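Long-range contacts in DUF3218 domain-containing protein (Pseudomonas aeruginosa, PDB 2IGS), which is of unknown function but has a mainly helical chain belonging to a sequence family of the lysozyme clan: residues Pro29-Pro34 against Glu94-Leu99; Asp119-Ser124 against Leu209-Phe214; Val127-Val132 against Val150-Asn155. All blocks are in the same frame, centred on the assembly; numbering follows the deposited sequence.

Contact 1: Pro29-Pro34 against Glu94-Leu99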
loop_
_atom_site.group_PDB
_atom_site.type_symbol
_atom_site.label_atom_id
_atom_site.label_comp_id
_atom_site.label_asym_id
_atom_site.label_seq_id
_atom_site.Cartn_x
_atom_site.Cartn_y
_atom_site.Cartn_z
ATOM N N PRO F 29 9.329 -59.334 -1.625
ATOM C CA PRO F 29 10.287 -59.011 -2.688
ATOM C C PRO F 29 9.669 -58.151 -3.802
ATOM O O PRO F 29 10.387 -57.408 -4.471
ATOM C CB PRO F 29 10.695 -60.386 -3.220
ATOM C CG PRO F 29 10.482 -61.315 -2.060
ATOM C CD PRO F 29 9.277 -60.781 -1.343
ATOM N N GLY F 30 8.348 -58.230 -3.967
ATOM C CA GLY F 30 7.633 -57.484 -5.010
ATOM C C GLY F 30 7.241 -56.057 -4.667
ATOM O O GLY F 30 6.693 -55.348 -5.518
ATOM N N PHE F 31 7.505 -55.645 -3.423
ATOM C CA PHE F 31 7.250 -54.281 -2.955
ATOM C C PHE F 31 8.318 -53.372 -3.542
ATOM O O PHE F 31 9.518 -53.630 -3.399
ATOM C CB PHE F 31 7.292 -54.244 -1.418
ATOM C CG PHE F 31 7.220 -52.861 -0.814
ATOM C CD1 PHE F 31 5.988 -52.258 -0.548
ATOM C CD2 PHE F 31 8.388 -52.168 -0.471
ATOM C CE1 PHE F 31 5.919 -50.979 0.042
ATOM C CE2 PHE F 31 8.329 -50.900 0.108
ATOM C CZ PHE F 31 7.089 -50.303 0.369
ATOM N N VAL F 32 7.870 -52.318 -4.218
ATOM C CA VAL F 32 8.765 -51.319 -4.793
ATOM C C VAL F 32 9.217 -50.364 -3.677
ATOM O O VAL F 32 8.436 -49.521 -3.202
ATOM C CB VAL F 32 8.087 -50.547 -5.965
ATOM C CG1 VAL F 32 9.095 -49.656 -6.686
ATOM C CG2 VAL F 32 7.426 -51.506 -6.960
ATOM N N PHE F 33 10.467 -50.529 -3.244
ATOM C CA PHE F 33 11.065 -49.736 -2.166
ATOM C C PHE F 33 11.329 -48.291 -2.633
ATOM O O PHE F 33 12.070 -48.077 -3.603
ATOM C CB PHE F 33 12.364 -50.409 -1.689
ATOM C CG PHE F 33 12.987 -49.753 -0.489
ATOM C CD1 PHE F 33 14.066 -48.883 -0.631
ATOM C CD2 PHE F 33 12.493 -49.989 0.784
ATOM C CE1 PHE F 33 14.640 -48.256 0.492
ATOM C CE2 PHE F 33 13.053 -49.356 1.903
ATOM C CZ PHE F 33 14.125 -48.491 1.753
ATOM N N PRO F 34 10.723 -47.290 -1.946
ATOM C CA PRO F 34 10.956 -45.886 -2.353
ATOM C C PRO F 34 12.309 -45.366 -1.821
ATOM O O PRO F 34 12.338 -44.594 -0.832
ATOM C CB PRO F 34 9.770 -45.131 -1.720
ATOM C CG PRO F 34 9.338 -45.989 -0.537
ATOM C CD PRO F 34 9.813 -47.405 -0.789
ATOM N N GLU F 94 3.605 -51.910 10.527
ATOM C CA GLU F 94 4.711 -51.053 10.936
ATOM C C GLU F 94 5.589 -50.505 9.804
ATOM O O GLU F 94 5.770 -49.284 9.677
ATOM C CB GLU F 94 5.554 -51.770 11.993
ATOM C CG GLU F 94 4.709 -52.308 13.168
ATOM C CD GLU F 94 5.484 -53.214 14.108
ATOM O OE1 GLU F 94 4.928 -54.233 14.562
ATOM O OE2 GLU F 94 6.659 -52.920 14.404
ATOM N N ILE F 95 6.113 -51.393 8.974
ATOM C CA ILE F 95 7.179 -51.017 8.057
ATOM C C ILE F 95 6.740 -50.520 6.661
ATOM O O ILE F 95 7.018 -49.372 6.283
ATOM C CB ILE F 95 8.273 -52.115 8.000
ATOM C CG1 ILE F 95 8.914 -52.258 9.396
ATOM C CG2 ILE F 95 9.327 -51.779 6.932
ATOM C CD1 ILE F 95 10.122 -53.199 9.483
ATOM N N LEU F 96 6.057 -51.356 5.891
ATOM C CA LEU F 96 5.696 -50.928 4.531
ATOM C C LEU F 96 4.785 -49.679 4.543
ATOM O O LEU F 96 4.989 -48.768 3.740
ATOM C CB LEU F 96 5.125 -52.096 3.696
ATOM C CG LEU F 96 6.027 -53.342 3.570
ATOM C CD1 LEU F 96 5.403 -54.429 2.715
ATOM C CD2 LEU F 96 7.423 -53.019 3.051
ATOM N N PRO F 97 3.794 -49.619 5.466
ATOM C CA PRO F 97 3.006 -48.386 5.573
ATOM C C PRO F 97 3.833 -47.151 5.931
ATOM O O PRO F 97 3.561 -46.063 5.423
ATOM C CB PRO F 97 2.002 -48.711 6.687
ATOM C CG PRO F 97 1.887 -50.227 6.651
ATOM C CD PRO F 97 3.298 -50.657 6.398
ATOM N N LEU F 98 4.834 -47.312 6.787
ATOM C CA LEU F 98 5.758 -46.226 7.080
ATOM C C LEU F 98 6.505 -45.781 5.826
ATOM O O LEU F 98 6.619 -44.590 5.555
ATOM C CB LEU F 98 6.771 -46.628 8.160
ATOM C CG LEU F 98 7.654 -45.482 8.694
ATOM C CD1 LEU F 98 8.099 -45.768 10.140
ATOM C CD2 LEU F 98 8.874 -45.207 7.784
ATOM N N LEU F 99 7.031 -46.740 5.077
ATOM C CA LEU F 99 7.817 -46.413 3.912
ATOM C C LEU F 99 6.969 -45.735 2.848
ATOM O O LEU F 99 7.369 -44.704 2.298
ATOM C CB LEU F 99 8.485 -47.658 3.360
ATOM C CG LEU F 99 9.600 -48.244 4.226
ATOM C CD1 LEU F 99 10.159 -49.477 3.567
ATOM C CD2 LEU F 99 10.701 -47.200 4.483
#
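F31 and L96 meet face to methyl: L96 CD2 stands almost on the normal of the phenyl ring, 3.6 Å from the centroid of the F31 ring, in a CH-pi contact. The ring reaches the helix because its CG lies anti to the backbone N (chi1 173°), which carries the phenyl from the loop toward 94-99. Here the two side chains run past one another in opposite directions, with the CB of L96 also close to the ring, 3.9 Å from F31 CE1.

L99 lies one turn further along the helix and reaches both aromatics mainly through one methyl. Its CD1 approaches F33 CE2 tightly, at 3.3 Å, and F31 CE2 more loosely, at 4.2 Å, in each case obliquely to the ring. A leucine branch thus fills the angle between two phenylalanines that sit two residues apart on an extended piece of chain. P34 finishes the patch, its ring atom CG lying 3.7 Å from L99 O.

No hydrogen bond crosses between the segments; apart from P34 CG against L99 O, the groups that meet are hydrocarbon. Further apolar cover comes from helix 12-27, where A24 touches both F33 and L96. The helix 87-113 is kinked at P97, whose N makes no bond to the preceding turn, while L96 O takes the hydroxyl of T100. Near the surface, the loop between helices 12-27 and 35-48 is laid against helix 87-113, close in sequence to the C27-C91 disulfide, and P34 then takes the N-cap position of helix 35-48: an interhelical connection of a disulfide-linked helical bundle.

Contact 2: Asp119-Ser124 against Leu209-Phe214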
loop_
_atom_site.group_PDB
_atom_site.type_symbol
_atom_site.label_atom_id
_atom_site.label_comp_id
_atom_site.label_asym_id
_atom_site.label_seq_id
_atom_site.Cartn_x
_atom_site.Cartn_y
_atom_site.Cartn_z
ATOM N N ASP F 119 12.812 -25.076 4.660
ATOM C CA ASP F 119 12.639 -23.847 5.427
ATOM C C ASP F 119 11.387 -23.908 6.283
ATOM O O ASP F 119 11.308 -23.228 7.314
ATOM C CB ASP F 119 12.650 -22.598 4.530
ATOM C CG ASP F 119 14.008 -21.901 4.524
ATOM O OD1 ASP F 119 14.961 -22.451 5.094
ATOM O OD2 ASP F 119 14.141 -20.801 3.971
ATOM N N ARG F 120 10.413 -24.713 5.853
ATOM C CA ARG F 120 9.196 -24.947 6.634
ATOM C C ARG F 120 9.489 -25.544 8.016
ATOM O O ARG F 120 8.746 -25.297 8.965
ATOM C CB ARG F 120 8.204 -25.839 5.866
ATOM C CG ARG F 120 7.247 -25.088 4.952
ATOM C CD ARG F 120 6.215 -24.279 5.742
ATOM N NE ARG F 120 4.931 -24.961 5.896
ATOM C CZ ARG F 120 3.995 -24.613 6.783
ATOM N NH1 ARG F 120 4.191 -23.601 7.622
ATOM N NH2 ARG F 120 2.854 -25.282 6.841
ATOM N N PHE F 121 10.580 -26.302 8.122
ATOM C CA PHE F 121 10.900 -27.069 9.348
ATOM C C PHE F 121 11.743 -26.305 10.356
ATOM O O PHE F 121 12.134 -26.857 11.392
ATOM C CB PHE F 121 11.622 -28.396 9.021
ATOM C CG PHE F 121 10.903 -29.269 8.034
ATOM C CD1 PHE F 121 9.530 -29.489 8.133
ATOM C CD2 PHE F 121 11.618 -29.909 7.019
ATOM C CE1 PHE F 121 8.861 -30.313 7.194
ATOM C CE2 PHE F 121 10.968 -30.731 6.068
ATOM C CZ PHE F 121 9.580 -30.937 6.158
ATOM N N LYS F 122 12.031 -25.039 10.062
ATOM C CA LYS F 122 12.925 -24.248 10.906
ATOM C C LYS F 122 12.184 -23.426 11.951
ATOM O O LYS F 122 10.943 -23.319 11.919
ATOM C CB LYS F 122 13.817 -23.368 10.036
ATOM C CG LYS F 122 14.730 -24.184 9.137
ATOM C CD LYS F 122 15.613 -23.335 8.281
ATOM C CE LYS F 122 16.504 -24.185 7.419
ATOM N NZ LYS F 122 17.059 -23.386 6.281
ATOM N N GLY F 123 12.927 -22.872 12.904
ATOM C CA GLY F 123 12.347 -21.894 13.829
ATOM C C GLY F 123 11.389 -22.354 14.936
ATOM O O GLY F 123 10.755 -21.521 15.597
ATOM N N SER F 124 11.258 -23.657 15.157
ATOM C CA SER F 124 10.760 -24.103 16.452
ATOM C C SER F 124 11.999 -24.166 17.362
ATOM O O SER F 124 13.134 -24.106 16.876
ATOM C CB SER F 124 10.024 -25.445 16.347
ATOM O OG SER F 124 10.925 -26.529 16.466
ATOM N N LEU F 209 6.214 -38.612 11.298
ATOM C CA LEU F 209 5.200 -37.727 11.841
ATOM C C LEU F 209 5.350 -36.346 11.229
ATOM O O LEU F 209 4.337 -35.743 10.810
ATOM C CB LEU F 209 5.324 -37.640 13.379
ATOM C CG LEU F 209 4.440 -36.661 14.177
ATOM C CD1 LEU F 209 2.967 -37.105 14.116
ATOM C CD2 LEU F 209 4.893 -36.515 15.656
ATOM N N LEU F 210 6.603 -35.865 11.167
ATOM C CA LEU F 210 6.921 -34.534 10.649
ATOM C C LEU F 210 6.382 -34.324 9.231
ATOM O O LEU F 210 5.766 -33.306 8.937
ATOM C CB LEU F 210 8.442 -34.281 10.668
ATOM C CG LEU F 210 8.926 -32.917 10.152
ATOM C CD1 LEU F 210 8.620 -31.802 11.169
ATOM C CD2 LEU F 210 10.414 -32.934 9.827
ATOM N N LEU F 211 6.649 -35.291 8.369
ATOM C CA LEU F 211 6.220 -35.238 6.981
ATOM C C LEU F 211 4.705 -35.398 6.842
ATOM O O LEU F 211 4.106 -34.759 6.001
ATOM C CB LEU F 211 6.949 -36.326 6.175
ATOM C CG LEU F 211 8.464 -36.143 6.050
ATOM C CD1 LEU F 211 9.101 -37.300 5.300
ATOM C CD2 LEU F 211 8.808 -34.794 5.417
ATOM N N ALA F 212 4.093 -36.242 7.668
ATOM C CA ALA F 212 2.636 -36.404 7.629
ATOM C C ALA F 212 1.887 -35.101 7.919
ATOM O O ALA F 212 0.965 -34.718 7.196
ATOM C CB ALA F 212 2.192 -37.500 8.621
ATOM N N TYR F 213 2.276 -34.469 9.020
ATOM C CA TYR F 213 1.780 -33.176 9.472
ATOM C C TYR F 213 1.989 -32.115 8.400
ATOM O O TYR F 213 1.033 -31.511 7.922
ATOM C CB TYR F 213 2.532 -32.808 10.745
ATOM C CG TYR F 213 2.214 -31.443 11.317
ATOM C CD1 TYR F 213 1.090 -31.248 12.113
ATOM C CD2 TYR F 213 3.081 -30.362 11.124
ATOM C CE1 TYR F 213 0.788 -29.999 12.652
ATOM C CE2 TYR F 213 2.792 -29.093 11.670
ATOM C CZ TYR F 213 1.645 -28.923 12.429
ATOM O OH TYR F 213 1.332 -27.696 12.978
ATOM N N PHE F 214 3.239 -31.914 7.995
ATOM C CA PHE F 214 3.558 -30.840 7.055
ATOM C C PHE F 214 3.035 -31.054 5.650
ATOM O O PHE F 214 2.991 -30.124 4.857
ATOM C CB PHE F 214 5.066 -30.518 7.051
ATOM C CG PHE F 214 5.454 -29.506 8.088
ATOM C CD1 PHE F 214 5.091 -28.167 7.941
ATOM C CD2 PHE F 214 6.129 -29.892 9.228
ATOM C CE1 PHE F 214 5.424 -27.230 8.911
ATOM C CE2 PHE F 214 6.470 -28.969 10.197
ATOM C CZ PHE F 214 6.129 -27.632 10.034
HETATM O O HOH W 1 2.885 -27.378 5.438
#
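F121 drives its edge into the face of F214, giving a T-shaped pair with centroids of the F121 and F214 rings 5.1 Å apart and planes at 74°. The closest atoms are F121 CE1 and F214 CD2, at 3.4 Å. On the far side of the F214 ring, CD2 of Y213 lies over the rim, so the phenyl is held between two aromatic neighbours.

One F121 face is covered in turn: L210 CD2 sits over its centre, 3.9 Å from the centroid of the F121 ring, in a CH-pi contact. L210 brings this methyl there with CG anti to the backbone N (chi1 -180°), while one residue on, L211 reaches F121 CZ with CD2, at 4.0 Å. The short 3-10 segment ending at F121 is in this way packed on helix 203-216 inside the helical body of the protein, where L48 of helix 35-48 also touches F121 and I109 of helix 87-113 backs L211 and F214.

R120 meets F214 differently. Its guanidinium turns a face to the ring's edge, with R120 CZ 3.7 Å from F214 CE1 and the planes 86° apart. A water lies between R120 NH2 and F214 O, but it is unusually close to NH2 and R120 has two conformers, so the bridge is doubtful.

Beyond this shell, K122 NZ bonds D119 OD1 in a salt bridge at 2.6 Å, spanning the turn that carries R120 and F121. The other carboxylate oxygen, D119 OD2, accepts a bond from the backbone N of A138 of a second subunit, which also packs S139 against R120.

Contact 3: Val127-Val132 against Val150-Asn155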
loop_
_atom_site.group_PDB
_atom_site.type_symbol
_atom_site.label_atom_id
_atom_site.label_comp_id
_atom_site.label_asym_id
_atom_site.label_seq_id
_atom_site.Cartn_x
_atom_site.Cartn_y
_atom_site.Cartn_z
ATOM N N VAL F 127 15.723 -28.756 18.576
ATOM C CA VAL F 127 16.939 -29.044 17.811
ATOM C C VAL F 127 16.943 -30.488 17.241
ATOM O O VAL F 127 17.463 -30.738 16.139
ATOM C CB VAL F 127 18.226 -28.803 18.687
ATOM C CG1 VAL F 127 19.466 -29.192 17.946
ATOM C CG2 VAL F 127 18.348 -27.349 19.127
ATOM N N TYR F 128 16.365 -31.428 17.991
ATOM C CA TYR F 128 16.331 -32.860 17.625
ATOM C C TYR F 128 14.979 -33.311 17.072
ATOM O O TYR F 128 13.945 -32.765 17.462
ATOM C CB TYR F 128 16.756 -33.700 18.830
ATOM C CG TYR F 128 18.144 -33.297 19.261
ATOM C CD1 TYR F 128 19.255 -33.681 18.518
ATOM C CD2 TYR F 128 18.333 -32.467 20.351
ATOM C CE1 TYR F 128 20.520 -33.284 18.875
ATOM C CE2 TYR F 128 19.604 -32.048 20.724
ATOM C CZ TYR F 128 20.693 -32.455 19.965
ATOM O OH TYR F 128 21.957 -32.066 20.333
ATOM N N PRO F 129 14.967 -34.313 16.162
ATOM C CA PRO F 129 13.679 -34.639 15.543
ATOM C C PRO F 129 12.702 -35.253 16.529
ATOM O O PRO F 129 11.497 -35.162 16.340
ATOM C CB PRO F 129 14.061 -35.639 14.437
ATOM C CG PRO F 129 15.335 -36.240 14.896
ATOM C CD PRO F 129 16.053 -35.157 15.640
ATOM N N THR F 130 13.232 -35.862 17.586
ATOM C CA THR F 130 12.435 -36.510 18.603
ATOM C C THR F 130 12.085 -35.581 19.769
ATOM O O THR F 130 11.539 -36.031 20.776
ATOM C CB THR F 130 13.188 -37.704 19.185
ATOM O OG1 THR F 130 14.492 -37.270 19.583
ATOM C CG2 THR F 130 13.321 -38.819 18.138
ATOM N N ASP F 131 12.409 -34.297 19.660
ATOM C CA ASP F 131 12.170 -33.395 20.787
ATOM C C ASP F 131 10.659 -33.246 21.045
ATOM O O ASP F 131 9.817 -33.258 20.101
ATOM C CB ASP F 131 12.822 -32.018 20.555
ATOM C CG ASP F 131 14.286 -31.949 21.028
ATOM O OD1 ASP F 131 14.733 -32.796 21.825
ATOM O OD2 ASP F 131 15.015 -31.028 20.593
ATOM N N VAL F 132 10.331 -33.141 22.330
ATOM C CA VAL F 132 8.986 -32.819 22.782
ATOM C C VAL F 132 9.072 -31.634 23.737
ATOM O O VAL F 132 9.826 -31.643 24.728
ATOM C CB VAL F 132 8.259 -34.034 23.418
ATOM C CG1 VAL F 132 6.804 -33.691 23.763
ATOM C CG2 VAL F 132 8.307 -35.235 22.456
ATOM N N VAL F 150 6.089 -30.902 19.012
ATOM C CA VAL F 150 6.875 -32.102 18.813
ATOM C C VAL F 150 7.717 -31.991 17.547
ATOM O O VAL F 150 7.249 -31.484 16.515
ATOM C CB VAL F 150 5.901 -33.343 18.793
ATOM C CG1 VAL F 150 6.569 -34.594 18.287
ATOM C CG2 VAL F 150 5.315 -33.562 20.164
ATOM N N SER F 151 8.965 -32.438 17.618
ATOM C CA SER F 151 9.853 -32.438 16.455
ATOM C C SER F 151 10.001 -31.036 15.848
ATOM O O SER F 151 9.954 -30.023 16.547
ATOM C CB SER F 151 9.338 -33.428 15.388
ATOM O OG SER F 151 10.297 -33.643 14.370
ATOM N N TYR F 152 10.188 -30.981 14.537
ATOM C CA TYR F 152 10.515 -29.726 13.870
ATOM C C TYR F 152 9.269 -28.935 13.463
ATOM O O TYR F 152 9.034 -28.651 12.281
ATOM C CB TYR F 152 11.438 -29.996 12.685
ATOM C CG TYR F 152 12.789 -30.597 13.077
ATOM C CD1 TYR F 152 13.528 -30.073 14.146
ATOM C CD2 TYR F 152 13.350 -31.653 12.348
ATOM C CE1 TYR F 152 14.749 -30.587 14.483
ATOM C CE2 TYR F 152 14.587 -32.168 12.685
ATOM C CZ TYR F 152 15.274 -31.639 13.760
ATOM O OH TYR F 152 16.519 -32.138 14.092
ATOM N N GLY F 153 8.466 -28.577 14.457
ATOM C CA GLY F 153 7.225 -27.848 14.193
ATOM C C GLY F 153 5.899 -28.589 14.184
ATOM O O GLY F 153 4.873 -27.982 13.813
ATOM N N VAL F 154 5.874 -29.866 14.601
ATOM C CA VAL F 154 4.571 -30.571 14.774
ATOM C C VAL F 154 3.810 -30.077 16.019
ATOM O O VAL F 154 3.971 -30.580 17.129
ATOM C CB VAL F 154 4.669 -32.135 14.749
ATOM C CG1 VAL F 154 3.256 -32.774 14.673
ATOM C CG2 VAL F 154 5.504 -32.592 13.599
ATOM N N ASN F 155 2.942 -29.108 15.795
ATOM C CA ASN F 155 2.195 -28.459 16.849
ATOM C C ASN F 155 0.895 -29.198 17.125
ATOM O O ASN F 155 -0.133 -28.978 16.462
ATOM C CB ASN F 155 1.923 -27.002 16.456
ATOM C CG ASN F 155 1.580 -26.122 17.664
ATOM O OD1 ASN F 155 0.904 -26.555 18.606
ATOM N ND2 ASN F 155 2.050 -24.885 17.637
#
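Y152 OH donates to V127 O at 2.7 Å, reaching the carbonyl from 35° out of its plane. Beside this bond P129 lies along the phenol, with its CA over one ring face, offset toward the rim, and its CB 3.9 Å from Y152 CE2.

S151 supplies two more donors. Its hydroxyl OG lies anti to the backbone N (chi1 -169°) and meets a lone pair of P129 O in the carbonyl plane, at 2.8 Å. Its backbone N gives a nearly straight bond, 174° at the hydrogen, to D131 O, which the CA of V150 also approaches in a CA-H...O contact. V132 and V150 then form an antiparallel non-hydrogen-bonded pair, with V132 CG1 3.9 Å from V150 CG2, where strands 132-134 and 148-150 begin to pair.

Two of the acceptors, P129 O and D131 O, belong to a type I turn from Y128 to D131, and V127 O comes just before it. The turn is braced from within by Y128 N donating to D131 OD2 at 3.0 Å from above the carboxylate plane. On the other side, Y152 is the centre of an inverse gamma turn. Three carbonyls of one loop are therefore each satisfied by a separate donor of S151 or Y152, which probably holds the turn in place where the small sheet starts.

Overall arrangement
Contact 1 comes first along the chain and stands apart: its centre is about 23 Å from that of contact 2 and about 25 Å from that of contact 3. It belongs to the helical end formed by helices 12-27, 35-48 and 87-113. Contacts 2 and 3 lie about 10 and 9 Å from the molecule's centre, their own centres about 8 Å apart, and touch directly, with L210 and F214 meeting the backbone oxygen of Y152. Both segments of contact 3 fall in the sequence between those of contact 2; helix 203-216 packs on the sheet region as well as the 119-124 turn. Helix 35-48, starting right after 29-34, touches F121 and Y152 through L48, connecting surface loop and buried contacts.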